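Local coordinates for WAP, Kazal, immunoglobulin, Kunitz and NTR domain-containing protein 2 (Mus musculus, PDB 6MAA), which inhibits the growth factor myostatin and probably also serine proteases and metalloproteases, this chain being its follistatin domain with a Kazal-like module, at residues A[70-75]-A[83-88]. Residues are numbered along the deposited sequence; the frame is centred on the assembly and turned at random.
Sequences CFMDAE and LSVVTC
M72 reaches out from the helix to meet L83 and V85 on the chain that follows it, and apolar packing around this one thioether carries most of the contact. Its CG is anti to the backbone N (chi1 -178°) and chi2 is extended too, which sends the chain straight off the helix; a bend at chi3 (69°) then sets CE beside L83 O and V85 CG2. M72 and L83 run past each other in opposite directions, with M72 CG 3.9 Å from L83 CB. L83 carries its CD1 to the C-terminal side of M72, 3.7 Å from M72 O. E75 adds a marginal touch, its CB 4.5 Å from L83 CD1, while its carboxylate leads away. Further on, the side chain of V85 crosses that of M72 at about a right angle, and V85 CG2 lies 3.9 Å from M72 CE.

In the Kazal-like module, helix 69-79 packs against a small three-stranded antiparallel sheet, and 83-88 brings in its edge strand, 85-86, beside the central strand 58-60. Both M72 and L83 are buried: M72 also touches T58 and A60 of that central strand, and both residues meet Y66 of the third. V85 is exposed and lies at the outer end of the cluster, where it also touches T58 and R69.

The backbone of 83-88 takes part as well, since M72 CE sits 3.7 Å from L83 O, a plain van der Waals approach to a carbonyl.

Polar links run through a third party. Q32 accepts a hydrogen bond from L83 N through OE1 and gives one from NE2 to D73 OD1, so its side-chain amide bridges the helix and the loop leading into strand 85-86. Disulfides C51-C70 and C59-C88 tie the two segments covalently to other parts of the module.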
loop_
_atom_site.group_PDB
_atom_site.type_symbol
_atom_site.label_atom_id
_atom_site.label_comp_id
_atom_site.label_asym_id
_atom_site.label_seq_id
_atom_site.Cartn_x
_atom_site.Cartn_y
_atom_site.Cartn_z
ATOM N N CYS A 70 7.655 -6.188 1.000
ATOM C CA CYS A 70 6.203 -6.085 0.930
ATOM C C CYS A 70 5.572 -6.218 2.315
ATOM O O CYS A 70 4.653 -5.468 2.661
ATOM C CB CYS A 70 5.663 -7.128 -0.048
ATOM S SG CYS A 70 3.879 -7.078 -0.331
ATOM N N PHE A 71 6.065 -7.152 3.135
ATOM C CA PHE A 71 5.542 -7.261 4.496
ATOM C C PHE A 71 5.902 -6.039 5.337
ATOM O O PHE A 71 5.098 -5.594 6.166
ATOM C CB PHE A 71 5.976 -8.579 5.145
ATOM C CG PHE A 71 5.304 -9.792 4.539
ATOM C CD1 PHE A 71 3.988 -10.100 4.853
ATOM C CD2 PHE A 71 5.974 -10.593 3.626
ATOM C CE1 PHE A 71 3.357 -11.195 4.280
ATOM C CE2 PHE A 71 5.357 -11.692 3.057
ATOM C CZ PHE A 71 4.044 -11.990 3.380
ATOM N N MET A 72 7.089 -5.462 5.125
ATOM C CA MET A 72 7.421 -4.204 5.789
ATOM C C MET A 72 6.428 -3.108 5.412
ATOM O O MET A 72 5.910 -2.395 6.282
ATOM C CB MET A 72 8.847 -3.782 5.430
ATOM C CG MET A 72 9.307 -2.506 6.118
ATOM S SD MET A 72 10.893 -1.889 5.516
ATOM C CE MET A 72 10.433 -1.353 3.865
ATOM N N ASP A 73 6.133 -2.976 4.111
ATOM C CA ASP A 73 5.185 -1.960 3.657
ATOM C C ASP A 73 3.806 -2.184 4.259
ATOM O O ASP A 73 3.088 -1.221 4.567
ATOM C CB ASP A 73 5.054 -2.002 2.134
ATOM C CG ASP A 73 6.272 -1.478 1.405
ATOM O OD1 ASP A 73 7.171 -0.886 2.035
ATOM O OD2 ASP A 73 6.311 -1.661 0.170
ATOM N N ALA A 74 3.397 -3.449 4.389
ATOM C CA ALA A 74 2.074 -3.746 4.931
ATOM C C ALA A 74 1.981 -3.341 6.395
ATOM O O ALA A 74 0.955 -2.807 6.833
ATOM C CB ALA A 74 1.738 -5.226 4.745
ATOM N N GLU A 75 3.055 -3.550 7.157
ATOM C CA GLU A 75 3.062 -3.107 8.546
ATOM C C GLU A 75 3.051 -1.587 8.638
ATOM O O GLU A 75 2.338 -1.016 9.475
ATOM C CB GLU A 75 4.261 -3.693 9.288
ATOM C CG GLU A 75 4.319 -3.320 10.764
ATOM C CD GLU A 75 3.231 -3.979 11.615
ATOM O OE1 GLU A 75 3.251 -3.764 12.840
ATOM O OE2 GLU A 75 2.360 -4.704 11.081
ATOM N N LEU A 83 8.368 3.264 7.151
ATOM C CA LEU A 83 9.457 2.375 7.533
ATOM C C LEU A 83 10.456 2.309 6.388
ATOM O O LEU A 83 10.077 2.027 5.247
ATOM C CB LEU A 83 8.922 0.965 7.825
ATOM C CG LEU A 83 8.022 0.802 9.053
ATOM C CD1 LEU A 83 7.500 -0.625 9.153
ATOM C CD2 LEU A 83 8.784 1.195 10.309
ATOM N N SER A 84 11.725 2.566 6.686
ATOM C CA SER A 84 12.779 2.479 5.687
ATOM C C SER A 84 13.704 1.306 5.990
ATOM O O SER A 84 13.805 0.838 7.127
ATOM C CB SER A 84 13.588 3.778 5.603
ATOM O OG SER A 84 14.060 4.156 6.880
ATOM N N VAL A 85 14.384 0.836 4.950
ATOM C CA VAL A 85 15.282 -0.306 5.064
ATOM C C VAL A 85 16.585 0.131 5.716
ATOM O O VAL A 85 17.122 1.204 5.414
ATOM C CB VAL A 85 15.525 -0.920 3.674
ATOM C CG1 VAL A 85 16.550 -2.045 3.751
ATOM C CG2 VAL A 85 14.209 -1.411 3.071
ATOM N N VAL A 86 17.097 -0.699 6.624
ATOM C CA VAL A 86 18.435 -0.533 7.179
ATOM C C VAL A 86 19.190 -1.844 7.002
ATOM O O VAL A 86 18.602 -2.898 6.742
ATOM C CB VAL A 86 18.431 -0.093 8.661
ATOM C CG1 VAL A 86 17.623 1.190 8.846
ATOM C CG2 VAL A 86 17.906 -1.202 9.551
ATOM N N THR A 87 20.514 -1.769 7.133
ATOM C CA THR A 87 21.343 -2.963 7.029
ATOM C C THR A 87 21.186 -3.801 8.291
ATOM O O THR A 87 21.269 -3.279 9.401
ATOM C CB THR A 87 22.811 -2.557 6.865
ATOM O OG1 THR A 87 22.924 -1.601 5.807
ATOM C CG2 THR A 87 23.672 -3.765 6.534
ATOM N N CYS A 88 20.941 -5.099 8.133
ATOM C CA CYS A 88 20.987 -5.981 9.294
ATOM C C CYS A 88 22.440 -6.180 9.712
ATOM O O CYS A 88 23.304 -6.457 8.874
ATOM C CB CYS A 88 20.359 -7.339 8.969
ATOM S SG CYS A 88 18.605 -7.330 8.497
#